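Local coordinates for protein alkylpurine DNA glycosylase AlkC (Pseudomonas fluorescens, PDB 5VHV) that excises alkylated purine bases from damaged DNA as a base-excision-repair glycosylase that works without flipping the nucleotide out, at residues H16-M21 with K31-H36; A74-L79 with T111-A116; H90-Y95 with A105-F110. All coordinates share one frame; numbering follows the deposited sequence.

Interaction 1 (H16-M21 with K31-H36); sequences HIASEM and KGFLKH
I17, whose side chain meets F33 across this helix pair, gives its carbonyl O to M21 N at 2.9 Å, an ordinary helical bond; no hydrogen bond joins 16-21 to 31-36. Segments 16-21 and 31-36, on helices 11-24 and 30-38, run nearly antiparallel, at 156° with their axes 10.0 Å apart, and A18 and F33 are the residues whose CA atoms come nearest. F33 does most of the reaching. Its CG stands anti to the backbone N (chi1 164°), which carries the ring across the gap to the other helix. There the A18 methyl comes in obliquely at one side of the ring, with CB 3.8 Å from F33 CD2. Farther out, I17 CG2 meets the ring's end at F33 CZ, 4.0 Å away, the two side chains crossing at about a right angle. L34 turns its branch back toward the same alanine, and A18 CB lies 4.3 Å from L34 CG. A18 thus sits between two larger residues of the facing helix. Helix 46-60 adds S56 and L57 against F33, while F28 of the intervening loop touches A18. The join is made of carbon alone and is largely buried, so it rests on shape and on the exclusion of water.

Interaction 2 (A74-L79 with T111-A116); sequences ALAPRL and TTFGSA
The methyl of A76 sits squarely over one face of the F113 ring, in a CH-pi contact with CB 3.8 Å from the ring centroid and only 5° off the normal. This is the tight part of the contact. A76 is buried, with L88 and Y109 also against it, and the A76 carbonyl O comes up to F113 CD1 at 3.8 Å. F113 reaches it with CG anti to its own carbonyl carbon (chi1 -64°), which swings the ring out of the 111-116 loop. Toward P77 the contact moves off the ring's centre. The ring's CE1 approaches P77 N obliquely at 3.7 Å and P77 CB at 4.0 Å, but the proline is exposed and F113 itself only partly covered, so this is the more open flank. Behind F113 the loop is tied back on itself: A116 N donates to T111 OG1 at 2.9 Å, with an N-H...O angle of 162°, which holds the two ends of the turn together. Y109 meets the F113 ring with the planes at about 50°. A76 and P77 are thereby packed against the loop that follows helix 100-110, joining neighbouring helical elements in the helical, HEAT-like repeat part of this AlkC/AlkD-family protein.

Interaction 3 (H90-Y95 with A105-F110); sequences HYVASY and AALKYF
V92 and L107 face each other, their CA atoms 7.2 Å apart, where segments 90-95 and 105-110, on helices 87-95 and 100-110, run almost antiparallel at 166° with their axes 9.9 Å apart. V92 carries the contact from the first helix, and its two methyls divide the work. CG1 stands anti to the backbone N (chi1 171°) and meets the branch of L107, with L107 CD2 3.7 Å away; the leucine lies obliquely to it and only its end turns in. CG2 goes the other way, into the notch between A106 and F110: it is 3.8 Å from A106 CB and equally 3.8 Å from F110 CE2. It reaches F110 at the ring's edge, in the plane of the ring. All four residues are buried, and no polar atom takes part across the helices. An alanine in place of V92 would keep neither methyl, and would probably open a gap between L107 and F110 and leave the F110 edge without its partner. On the flank of helix 87-95 turned from this interface, the H90 carbonyl O takes two donors, S94 N at 2.9 Å and S94 OG at 3.0 Å; the hydroxyl comes from above the carbonyl plane rather than within it. Nearby, Y95 sets its CD2 over the centre of the Y91 ring. Helix 65-75 closes one side of the pair, with Y65 against V92 and Y73 meeting F110 edge-to-face. Helix 119-126 covers another, A119 touching both A93 and L107, while helix 46-60 packs on H90 and Y91, so the pair is flanked by helices 46-60, 65-75 and 119-126.

In the fold
Both segments of interaction 1 come before those of interaction 2, and interaction 3 falls wholly between the two segments of interaction 2. Interactions 1 and 2 have centres about 17 Å apart and are bridged by charge: E20 OE1 and R78 NE form a salt bridge at 2.6 Å, and, separately, M21 SD packs on L75 CD2 at 3.7 Å. Interactions 2 and 3 are closer, with centres about 10 Å apart. Interactions 1 and 3 do not touch. By nearest atom, interaction 2 lies about 8 Å from the bound DNA, interaction 3 about 10 Å and interaction 1 about 16 Å. The side chain of F113 is about 9 Å from the bound 9B4 molecule.

Interaction 1 (H16-M21 with K31-H36)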
ATOM      1  N   HIS A  16      -6.097 -28.600   7.504  1.00 25.09           N
ATOM      2  CA  HIS A  16      -4.640 -28.621   7.387  1.00 31.73           C
ATOM      3  C   HIS A  16      -3.983 -28.031   8.630  1.00 25.30           C
ATOM      4  O   HIS A  16      -3.024 -28.607   9.168  1.00 24.26           O
ATOM      5  CB  HIS A  16      -4.225 -27.867   6.113  1.00 32.05           C
ATOM      6  CG  HIS A  16      -2.831 -27.297   6.123  1.00 27.69           C
ATOM      7  ND1 HIS A  16      -1.700 -28.066   5.937  1.00 35.00           N
ATOM      8  CD2 HIS A  16      -2.399 -26.013   6.205  1.00 32.05           C
ATOM      9  CE1 HIS A  16      -0.631 -27.285   5.951  1.00 30.83           C
ATOM     10  NE2 HIS A  16      -1.028 -26.034   6.112  1.00 37.44           N
ATOM     11  N   ILE A  17      -4.502 -26.903   9.118  1.00 21.19           N
ATOM     12  CA  ILE A  17      -3.964 -26.290  10.329  1.00 24.60           C
ATOM     13  C   ILE A  17      -4.073 -27.264  11.498  1.00 27.41           C
ATOM     14  O   ILE A  17      -3.131 -27.437  12.283  1.00 22.19           O
ATOM     15  CB  ILE A  17      -4.687 -24.960  10.628  1.00 20.49           C
ATOM     16  CG1 ILE A  17      -4.393 -23.912   9.537  1.00 19.83           C
ATOM     17  CG2 ILE A  17      -4.235 -24.380  11.982  1.00 20.25           C
ATOM     18  CD1 ILE A  17      -5.297 -22.693   9.579  1.00 21.18           C
ATOM     19  N   ALA A  18      -5.238 -27.892  11.650  1.00 23.16           N
ATOM     20  CA  ALA A  18      -5.421 -28.836  12.749  1.00 24.97           C
ATOM     21  C   ALA A  18      -4.461 -30.018  12.637  1.00 29.83           C
ATOM     22  O   ALA A  18      -3.911 -30.477  13.643  1.00 24.38           O
ATOM     23  CB  ALA A  18      -6.867 -29.338  12.783  1.00 27.11           C
ATOM     24  N   SER A  19      -4.263 -30.544  11.425  1.00 23.61           N
ATOM     25  CA  SER A  19      -3.365 -31.684  11.261  1.00 28.63           C
ATOM     26  C   SER A  19      -1.930 -31.313  11.609  1.00 29.18           C
ATOM     27  O   SER A  19      -1.211 -32.095  12.251  1.00 25.69           O
ATOM     28  CB  SER A  19      -3.444 -32.214   9.827  1.00 37.25           C
ATOM     29  OG  SER A  19      -4.766 -32.612   9.517  1.00 39.93           O
ATOM     30  N   GLU A  20      -1.486 -30.130  11.191  1.00 28.09           N
ATOM     31  CA  GLU A  20      -0.128 -29.721  11.520  1.00 28.06           C
ATOM     32  C   GLU A  20       0.003 -29.387  13.004  1.00 25.45           C
ATOM     33  O   GLU A  20       1.065 -29.616  13.596  1.00 28.93           O
ATOM     34  CB  GLU A  20       0.276 -28.539  10.644  1.00 26.47           C
ATOM     35  CG  GLU A  20       0.320 -28.878   9.142  1.00 28.19           C
ATOM     36  CD  GLU A  20       1.231 -30.035   8.799  1.00 36.34           C
ATOM     37  OE1 GLU A  20       2.289 -30.194   9.438  1.00 38.97           O
ATOM     38  OE2 GLU A  20       0.881 -30.798   7.877  1.00 47.44           O
ATOM     39  N   MET A  21      -1.063 -28.885  13.625  1.00 22.56           N
ATOM     40  CA  MET A  21      -1.030 -28.687  15.075  1.00 21.44           C
ATOM     41  C   MET A  21      -0.896 -30.019  15.803  1.00 22.85           C
ATOM     42  O   MET A  21      -0.162 -30.122  16.794  1.00 25.26           O
ATOM     43  CB  MET A  21      -2.285 -27.965  15.562  1.00 23.41           C
ATOM     44  CG  MET A  21      -2.204 -26.451  15.564  1.00 35.44           C
ATOM     45  SD  MET A  21      -0.909 -25.778  16.637  1.00 30.01           S
ATOM     46  CE  MET A  21      -1.169 -26.617  18.181  1.00 31.33           C
ATOM     47  N   LYS A  31     -10.613 -31.784  17.160  1.00 27.62           N
ATOM     48  CA  LYS A  31     -12.061 -31.783  16.986  1.00 27.36           C
ATOM     49  C   LYS A  31     -12.678 -30.522  17.575  1.00 25.44           C
ATOM     50  O   LYS A  31     -13.565 -29.914  16.968  1.00 25.70           O
ATOM     51  CB  LYS A  31     -12.651 -33.039  17.632  1.00 35.63           C
ATOM     52  CG  LYS A  31     -14.157 -33.063  17.771  1.00 47.74           C
ATOM     53  CD  LYS A  31     -14.633 -34.478  18.155  0.80 53.96           C
ATOM     54  CE  LYS A  31     -15.667 -34.445  19.265  1.00 54.68           C
ATOM     55  NZ  LYS A  31     -16.145 -35.815  19.647  0.42 49.43           N
ATOM     56  N   GLY A  32     -12.224 -30.120  18.766  1.00 27.42           N
ATOM     57  CA  GLY A  32     -12.726 -28.896  19.369  1.00 24.48           C
ATOM     58  C   GLY A  32     -12.312 -27.662  18.593  1.00 24.73           C
ATOM     59  O   GLY A  32     -13.093 -26.716  18.452  1.00 24.65           O
ATOM     60  N   PHE A  33     -11.086 -27.665  18.062  1.00 21.35           N
ATOM     61  CA  PHE A  33     -10.615 -26.545  17.262  1.00 19.98           C
ATOM     62  C   PHE A  33     -11.485 -26.362  16.034  1.00 23.31           C
ATOM     63  O   PHE A  33     -11.922 -25.245  15.724  1.00 19.21           O
ATOM     64  CB  PHE A  33      -9.157 -26.765  16.866  1.00 20.18           C
ATOM     65  CG  PHE A  33      -8.690 -25.878  15.740  1.00 18.73           C
ATOM     66  CD1 PHE A  33      -8.308 -24.567  15.986  1.00 22.15           C
ATOM     67  CD2 PHE A  33      -8.604 -26.366  14.446  1.00 20.83           C
ATOM     68  CE1 PHE A  33      -7.864 -23.761  14.956  1.00 20.36           C
ATOM     69  CE2 PHE A  33      -8.172 -25.554  13.409  1.00 20.30           C
ATOM     70  CZ  PHE A  33      -7.803 -24.243  13.677  1.00 21.33           C
ATOM     71  N   LEU A  34     -11.757 -27.464  15.325  1.00 21.43           N
ATOM     72  CA  LEU A  34     -12.544 -27.379  14.104  1.00 23.02           C
ATOM     73  C   LEU A  34     -13.971 -26.943  14.408  1.00 21.67           C
ATOM     74  O   LEU A  34     -14.536 -26.110  13.685  1.00 26.52           O
ATOM     75  CB  LEU A  34     -12.521 -28.734  13.374  1.00 23.72           C
ATOM     76  CG  LEU A  34     -11.164 -29.067  12.721  1.00 27.42           C
ATOM     77  CD1 LEU A  34     -11.147 -30.506  12.230  1.00 32.20           C
ATOM     78  CD2 LEU A  34     -10.850 -28.119  11.572  1.00 28.57           C
ATOM     79  N   LYS A  35     -14.570 -27.490  15.473  1.00 24.16           N
ATOM     80  CA  LYS A  35     -15.917 -27.080  15.844  1.00 24.66           C
ATOM     81  C   LYS A  35     -15.977 -25.575  16.088  1.00 24.40           C
ATOM     82  O   LYS A  35     -16.889 -24.885  15.614  1.00 22.87           O
ATOM     83  CB  LYS A  35     -16.379 -27.836  17.086  1.00 29.22           C
ATOM     84  CG  LYS A  35     -17.797 -27.503  17.488  1.00 27.54           C
ATOM     85  CD  LYS A  35     -18.230 -28.335  18.695  1.00 35.84           C
ATOM     86  CE  LYS A  35     -19.665 -28.047  19.099  1.00 52.15           C
ATOM     87  NZ  LYS A  35     -20.013 -28.790  20.347  1.00 66.84           N
ATOM     88  N   HIS A  36     -15.003 -25.054  16.837  1.00 22.31           N
ATOM     89  CA  HIS A  36     -14.968 -23.633  17.184  1.00 21.08           C
ATOM     90  C   HIS A  36     -14.727 -22.761  15.956  1.00 18.88           C
ATOM     91  O   HIS A  36     -15.376 -21.721  15.777  1.00 20.20           O
ATOM     92  CB  HIS A  36     -13.869 -23.428  18.231  1.00 21.57           C
ATOM     93  CG  HIS A  36     -13.913 -22.108  18.945  1.00 19.11           C
ATOM     94  ND1 HIS A  36     -13.536 -20.935  18.342  1.00 20.62           N
ATOM     95  CD2 HIS A  36     -14.262 -21.780  20.214  1.00 19.85           C
ATOM     96  CE1 HIS A  36     -13.641 -19.941  19.200  1.00 19.10           C
ATOM     97  NE2 HIS A  36     -14.069 -20.425  20.351  1.00 19.75           N
TER

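Interaction 2 (A74-L79 with T111-A116)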
ATOM      1  N   ALA A  74       6.952 -23.989  16.287  1.00 24.09           N
ATOM      2  CA  ALA A  74       7.133 -25.197  15.487  1.00 22.02           C
ATOM      3  C   ALA A  74       6.112 -25.285  14.367  1.00 25.74           C
ATOM      4  O   ALA A  74       6.408 -25.844  13.302  1.00 21.38           O
ATOM      5  CB  ALA A  74       7.046 -26.441  16.361  1.00 22.76           C
ATOM      6  N   LEU A  75       4.920 -24.718  14.578  1.00 18.96           N
ATOM      7  CA  LEU A  75       3.881 -24.772  13.561  1.00 21.00           C
ATOM      8  C   LEU A  75       4.241 -23.911  12.349  1.00 20.97           C
ATOM      9  O   LEU A  75       3.920 -24.276  11.212  1.00 24.45           O
ATOM     10  CB  LEU A  75       2.550 -24.315  14.159  1.00 22.98           C
ATOM     11  CG  LEU A  75       1.342 -24.417  13.227  1.00 17.70           C
ATOM     12  CD1 LEU A  75       0.985 -25.852  12.941  1.00 20.63           C
ATOM     13  CD2 LEU A  75       0.150 -23.629  13.799  1.00 24.61           C
ATOM     14  N   ALA A  76       4.927 -22.792  12.565  1.00 20.90           N
ATOM     15  CA  ALA A  76       5.097 -21.813  11.491  1.00 20.70           C
ATOM     16  C   ALA A  76       5.679 -22.405  10.215  1.00 25.18           C
ATOM     17  O   ALA A  76       5.071 -22.217   9.150  1.00 23.18           O
ATOM     18  CB  ALA A  76       5.938 -20.640  12.006  1.00 21.04           C
ATOM     19  N   PRO A  77       6.791 -23.150  10.236  1.00 26.26           N
ATOM     20  CA  PRO A  77       7.335 -23.700   8.973  1.00 28.27           C
ATOM     21  C   PRO A  77       6.497 -24.812   8.350  1.00 34.05           C
ATOM     22  O   PRO A  77       6.741 -25.165   7.191  1.00 31.11           O
ATOM     23  CB  PRO A  77       8.720 -24.218   9.384  1.00 32.79           C
ATOM     24  CG  PRO A  77       8.606 -24.482  10.859  1.00 30.69           C
ATOM     25  CD  PRO A  77       7.691 -23.399  11.379  1.00 25.60           C
ATOM     26  N   ARG A  78       5.526 -25.375   9.065  1.00 24.61           N
ATOM     27  CA  ARG A  78       4.669 -26.426   8.533  1.00 22.01           C
ATOM     28  C   ARG A  78       3.476 -25.895   7.750  1.00 28.30           C
ATOM     29  O   ARG A  78       2.819 -26.684   7.054  1.00 29.30           O
ATOM     30  CB  ARG A  78       4.156 -27.313   9.675  1.00 26.78           C
ATOM     31  CG  ARG A  78       5.255 -27.791  10.617  1.00 29.88           C
ATOM     32  CD  ARG A  78       4.715 -28.747  11.672  1.00 31.42           C
ATOM     33  NE  ARG A  78       4.253 -29.979  11.062  1.00 38.62           N
ATOM     34  CZ  ARG A  78       4.927 -31.125  11.048  1.00 36.54           C
ATOM     35  NH1 ARG A  78       6.106 -31.239  11.642  1.00 40.48           N
ATOM     36  NH2 ARG A  78       4.410 -32.171  10.430  1.00 37.65           N
ATOM     37  N   LEU A  79       3.181 -24.599   7.852  1.00 24.82           N
ATOM     38  CA  LEU A  79       2.034 -24.015   7.163  1.00 23.07           C
ATOM     39  C   LEU A  79       2.353 -23.790   5.691  1.00 24.28           C
ATOM     40  O   LEU A  79       3.462 -23.386   5.339  1.00 26.36           O
ATOM     41  CB  LEU A  79       1.628 -22.696   7.813  1.00 21.26           C
ATOM     42  CG  LEU A  79       1.203 -22.804   9.287  1.00 20.12           C
ATOM     43  CD1 LEU A  79       0.815 -21.440   9.830  1.00 22.71           C
ATOM     44  CD2 LEU A  79       0.052 -23.762   9.447  1.00 25.25           C
ATOM     45  N   THR A 111       7.328 -12.873  11.596  1.00 13.82           N
ATOM     46  CA  THR A 111       7.136 -11.962  10.474  1.00 12.78           C
ATOM     47  C   THR A 111       7.798 -12.482   9.194  1.00 17.39           C
ATOM     48  O   THR A 111       7.340 -12.143   8.093  1.00 18.91           O
ATOM     49  CB  THR A 111       7.640 -10.551  10.832  1.00 14.37           C
ATOM     50  OG1 THR A 111       6.988  -9.584   9.996  1.00 14.89           O
ATOM     51  CG2 THR A 111       9.145 -10.412  10.677  1.00 18.58           C
ATOM     52  N   THR A 112       8.829 -13.329   9.303  1.00 20.72           N
ATOM     53  CA  THR A 112       9.421 -13.909   8.098  1.00 27.32           C
ATOM     54  C   THR A 112       8.510 -14.936   7.422  1.00 30.96           C
ATOM     55  O   THR A 112       8.635 -15.174   6.214  1.00 30.80           O
ATOM     56  CB  THR A 112      10.774 -14.556   8.427  1.00 27.64           C
ATOM     57  OG1 THR A 112      10.588 -15.696   9.279  1.00 28.05           O
ATOM     58  CG2 THR A 112      11.699 -13.566   9.133  1.00 27.92           C
ATOM     59  N   PHE A 113       7.590 -15.537   8.155  1.00 20.99           N
ATOM     60  CA  PHE A 113       6.670 -16.524   7.598  1.00 17.26           C
ATOM     61  C   PHE A 113       5.444 -15.882   6.980  1.00 30.78           C
ATOM     62  O   PHE A 113       4.784 -16.491   6.136  1.00 28.70           O
ATOM     63  CB  PHE A 113       6.238 -17.494   8.711  1.00 16.01           C
ATOM     64  CG  PHE A 113       7.373 -18.305   9.251  1.00 19.85           C
ATOM     65  CD1 PHE A 113       7.726 -19.495   8.639  1.00 23.62           C
ATOM     66  CD2 PHE A 113       8.131 -17.852  10.331  1.00 19.15           C
ATOM     67  CE1 PHE A 113       8.783 -20.245   9.105  1.00 28.48           C
ATOM     68  CE2 PHE A 113       9.190 -18.603  10.805  1.00 22.76           C
ATOM     69  CZ  PHE A 113       9.526 -19.795  10.191  1.00 25.03           C
ATOM     70  N   GLY A 114       5.119 -14.671   7.384  1.00 39.63           N
ATOM     71  CA  GLY A 114       4.155 -13.893   6.650  1.00 58.96           C
ATOM     72  C   GLY A 114       4.454 -12.428   6.838  1.00 52.26           C
ATOM     73  O   GLY A 114       5.276 -11.823   6.132  1.00 34.87           O
ATOM     74  N   SER A 115       3.787 -11.860   7.829  1.00 17.14           N
ATOM     75  CA  SER A 115       4.026 -10.479   8.205  1.00 12.69           C
ATOM     76  C   SER A 115       3.368 -10.160   9.539  1.00 15.47           C
ATOM     77  O   SER A 115       2.187 -10.452   9.729  1.00 16.16           O
ATOM     78  CB  SER A 115       3.482  -9.532   7.146  1.00 15.56           C
ATOM     79  OG  SER A 115       3.569  -8.202   7.625  1.00 14.34           O
ATOM     80  N   ALA A 116       4.106  -9.507  10.434  1.00 12.93           N
ATOM     81  CA  ALA A 116       3.585  -9.028  11.701  1.00 12.88           C
ATOM     82  C   ALA A 116       3.053  -7.603  11.615  1.00 11.38           C
ATOM     83  O   ALA A 116       2.836  -6.970  12.653  1.00 12.10           O
ATOM     84  CB  ALA A 116       4.672  -9.139  12.786  1.00 15.12           C
TER

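Interaction 3 (H90-Y95 with A105-F110)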
ATOM      1  N   HIS A  90      -1.225 -12.616  14.981  1.00 12.54           N
ATOM      2  CA  HIS A  90      -2.477 -12.227  15.611  1.00 11.85           C
ATOM      3  C   HIS A  90      -2.604 -12.824  17.008  1.00 12.82           C
ATOM      4  O   HIS A  90      -3.058 -12.148  17.941  1.00 14.44           O
ATOM      5  CB  HIS A  90      -3.675 -12.645  14.769  1.00 12.67           C
ATOM      6  CG  HIS A  90      -4.970 -12.115  15.298  1.00 15.72           C
ATOM      7  ND1 HIS A  90      -5.368 -10.802  15.128  1.00 19.06           N
ATOM      8  CD2 HIS A  90      -5.925 -12.702  16.060  1.00 14.89           C
ATOM      9  CE1 HIS A  90      -6.531 -10.618  15.740  1.00 19.56           C
ATOM     10  NE2 HIS A  90      -6.889 -11.759  16.308  1.00 16.89           N
ATOM     11  N   TYR A  91      -2.209 -14.092  17.166  1.00 14.50           N
ATOM     12  CA  TYR A  91      -2.252 -14.724  18.478  1.00 13.74           C
ATOM     13  C   TYR A  91      -1.392 -13.945  19.472  1.00 15.35           C
ATOM     14  O   TYR A  91      -1.792 -13.710  20.615  1.00 14.38           O
ATOM     15  CB  TYR A  91      -1.799 -16.190  18.341  1.00 15.37           C
ATOM     16  CG  TYR A  91      -1.854 -16.955  19.637  1.00 15.42           C
ATOM     17  CD1 TYR A  91      -0.851 -16.805  20.565  1.00 17.14           C
ATOM     18  CD2 TYR A  91      -2.911 -17.828  19.935  1.00 15.33           C
ATOM     19  CE1 TYR A  91      -0.887 -17.453  21.763  1.00 18.04           C
ATOM     20  CE2 TYR A  91      -2.953 -18.485  21.147  1.00 17.11           C
ATOM     21  CZ  TYR A  91      -1.930 -18.294  22.050  1.00 17.68           C
ATOM     22  OH  TYR A  91      -1.934 -18.914  23.277  1.00 21.94           O
ATOM     23  N   VAL A  92      -0.223 -13.487  19.032  1.00 14.34           N
ATOM     24  CA  VAL A  92       0.667 -12.733  19.912  1.00 13.62           C
ATOM     25  C   VAL A  92       0.024 -11.409  20.328  1.00 11.53           C
ATOM     26  O   VAL A  92       0.093 -10.998  21.493  1.00 15.28           O
ATOM     27  CB  VAL A  92       2.021 -12.509  19.204  1.00 13.43           C
ATOM     28  CG1 VAL A  92       2.884 -11.539  19.989  1.00 15.82           C
ATOM     29  CG2 VAL A  92       2.726 -13.827  18.978  1.00 15.49           C
ATOM     30  N   ALA A  93      -0.544 -10.681  19.367  1.00 12.36           N
ATOM     31  CA  ALA A  93      -1.187  -9.409  19.703  1.00 14.42           C
ATOM     32  C   ALA A  93      -2.390  -9.604  20.618  1.00 14.30           C
ATOM     33  O   ALA A  93      -2.667  -8.752  21.475  1.00 15.55           O
ATOM     34  CB  ALA A  93      -1.613  -8.692  18.432  1.00 16.45           C
ATOM     35  N   SER A  94      -3.102 -10.724  20.461  1.00 16.10           N
ATOM     36  CA  SER A  94      -4.299 -10.982  21.252  1.00 14.59           C
ATOM     37  C   SER A  94      -3.958 -11.346  22.690  1.00 14.60           C
ATOM     38  O   SER A  94      -4.597 -10.855  23.627  1.00 14.92           O
ATOM     39  CB  SER A  94      -5.125 -12.104  20.614  1.00 14.65           C
ATOM     40  OG  SER A  94      -5.643 -11.736  19.329  1.00 15.81           O
ATOM     41  N   TYR A  95      -2.981 -12.237  22.887  1.00 15.71           N
ATOM     42  CA  TYR A  95      -2.770 -12.883  24.176  1.00 16.28           C
ATOM     43  C   TYR A  95      -1.430 -12.544  24.818  1.00 17.36           C
ATOM     44  O   TYR A  95      -1.174 -12.982  25.953  1.00 14.84           O
ATOM     45  CB  TYR A  95      -2.922 -14.411  24.018  1.00 16.63           C
ATOM     46  CG  TYR A  95      -4.223 -14.740  23.306  1.00 13.53           C
ATOM     47  CD1 TYR A  95      -5.450 -14.381  23.866  1.00 16.05           C
ATOM     48  CD2 TYR A  95      -4.223 -15.343  22.073  1.00 13.14           C
ATOM     49  CE1 TYR A  95      -6.655 -14.642  23.194  1.00 13.94           C
ATOM     50  CE2 TYR A  95      -5.419 -15.619  21.395  1.00 13.70           C
ATOM     51  CZ  TYR A  95      -6.626 -15.256  21.959  1.00 14.42           C
ATOM     52  OH  TYR A  95      -7.771 -15.520  21.250  1.00 16.07           O
ATOM     53  N   ALA A 105       9.807 -10.841  20.571  1.00 17.11           N
ATOM     54  CA  ALA A 105      10.660 -11.852  19.965  1.00 18.40           C
ATOM     55  C   ALA A 105       9.842 -12.753  19.060  1.00 17.05           C
ATOM     56  O   ALA A 105      10.293 -13.119  17.967  1.00 17.12           O
ATOM     57  CB  ALA A 105      11.380 -12.677  21.039  1.00 21.94           C
ATOM     58  N   ALA A 106       8.613 -13.083  19.484  1.00 18.50           N
ATOM     59  CA  ALA A 106       7.722 -13.893  18.658  1.00 17.78           C
ATOM     60  C   ALA A 106       7.348 -13.191  17.355  1.00 19.02           C
ATOM     61  O   ALA A 106       7.304 -13.827  16.293  1.00 17.03           O
ATOM     62  CB  ALA A 106       6.458 -14.265  19.442  1.00 14.82           C
ATOM     63  N   LEU A 107       7.037 -11.893  17.406  1.00 15.19           N
ATOM     64  CA  LEU A 107       6.678 -11.194  16.173  1.00 14.38           C
ATOM     65  C   LEU A 107       7.866 -11.139  15.228  1.00 15.95           C
ATOM     66  O   LEU A 107       7.716 -11.279  14.005  1.00 16.38           O
ATOM     67  CB  LEU A 107       6.170  -9.777  16.475  1.00 13.48           C
ATOM     68  CG  LEU A 107       4.851  -9.657  17.246  1.00 13.44           C
ATOM     69  CD1 LEU A 107       4.470  -8.165  17.440  1.00 17.05           C
ATOM     70  CD2 LEU A 107       3.726 -10.408  16.576  1.00 14.05           C
ATOM     71  N   LYS A 108       9.065 -10.956  15.780  1.00 15.36           N
ATOM     72  CA  LYS A 108      10.243 -10.888  14.922  1.00 14.72           C
ATOM     73  C   LYS A 108      10.466 -12.222  14.221  1.00 18.52           C
ATOM     74  O   LYS A 108      10.886 -12.269  13.057  1.00 19.12           O
ATOM     75  CB  LYS A 108      11.472 -10.517  15.745  1.00 15.85           C
ATOM     76  CG  LYS A 108      12.744 -10.392  14.927  1.00 17.87           C
ATOM     77  CD  LYS A 108      13.976 -10.221  15.820  1.00 21.90           C
ATOM     78  CE  LYS A 108      15.223 -10.222  14.960  1.00 34.61           C
ATOM     79  NZ  LYS A 108      16.468  -9.975  15.748  1.00 31.66           N
ATOM     80  N   TYR A 109      10.200 -13.314  14.927  1.00 16.72           N
ATOM     81  CA  TYR A 109      10.311 -14.649  14.342  1.00 17.62           C
ATOM     82  C   TYR A 109       9.205 -14.903  13.318  1.00 16.93           C
ATOM     83  O   TYR A 109       9.472 -15.342  12.191  1.00 17.31           O
ATOM     84  CB  TYR A 109      10.251 -15.688  15.455  1.00 19.22           C
ATOM     85  CG  TYR A 109      10.143 -17.118  14.970  1.00 17.77           C
ATOM     86  CD1 TYR A 109      11.261 -17.805  14.535  1.00 23.63           C
ATOM     87  CD2 TYR A 109       8.914 -17.772  14.943  1.00 21.62           C
ATOM     88  CE1 TYR A 109      11.171 -19.137  14.099  1.00 24.36           C
ATOM     89  CE2 TYR A 109       8.812 -19.090  14.509  1.00 21.68           C
ATOM     90  CZ  TYR A 109       9.945 -19.765  14.108  1.00 23.84           C
ATOM     91  OH  TYR A 109       9.844 -21.075  13.662  1.00 29.10           O
ATOM     92  N   PHE A 110       7.951 -14.657  13.700  1.00 14.76           N
ATOM     93  CA  PHE A 110       6.816 -14.957  12.815  1.00 13.03           C
ATOM     94  C   PHE A 110       6.787 -14.096  11.552  1.00 13.57           C
ATOM     95  O   PHE A 110       6.243 -14.531  10.527  1.00 17.33           O
ATOM     96  CB  PHE A 110       5.489 -14.778  13.561  1.00 14.70           C
ATOM     97  CG  PHE A 110       5.187 -15.847  14.595  1.00 15.39           C
ATOM     98  CD1 PHE A 110       5.448 -17.190  14.350  1.00 18.42           C
ATOM     99  CD2 PHE A 110       4.590 -15.494  15.800  1.00 16.16           C
ATOM    100  CE1 PHE A 110       5.151 -18.155  15.312  1.00 21.26           C
ATOM    101  CE2 PHE A 110       4.267 -16.459  16.763  1.00 17.35           C
ATOM    102  CZ  PHE A 110       4.561 -17.783  16.526  1.00 18.98           C
TER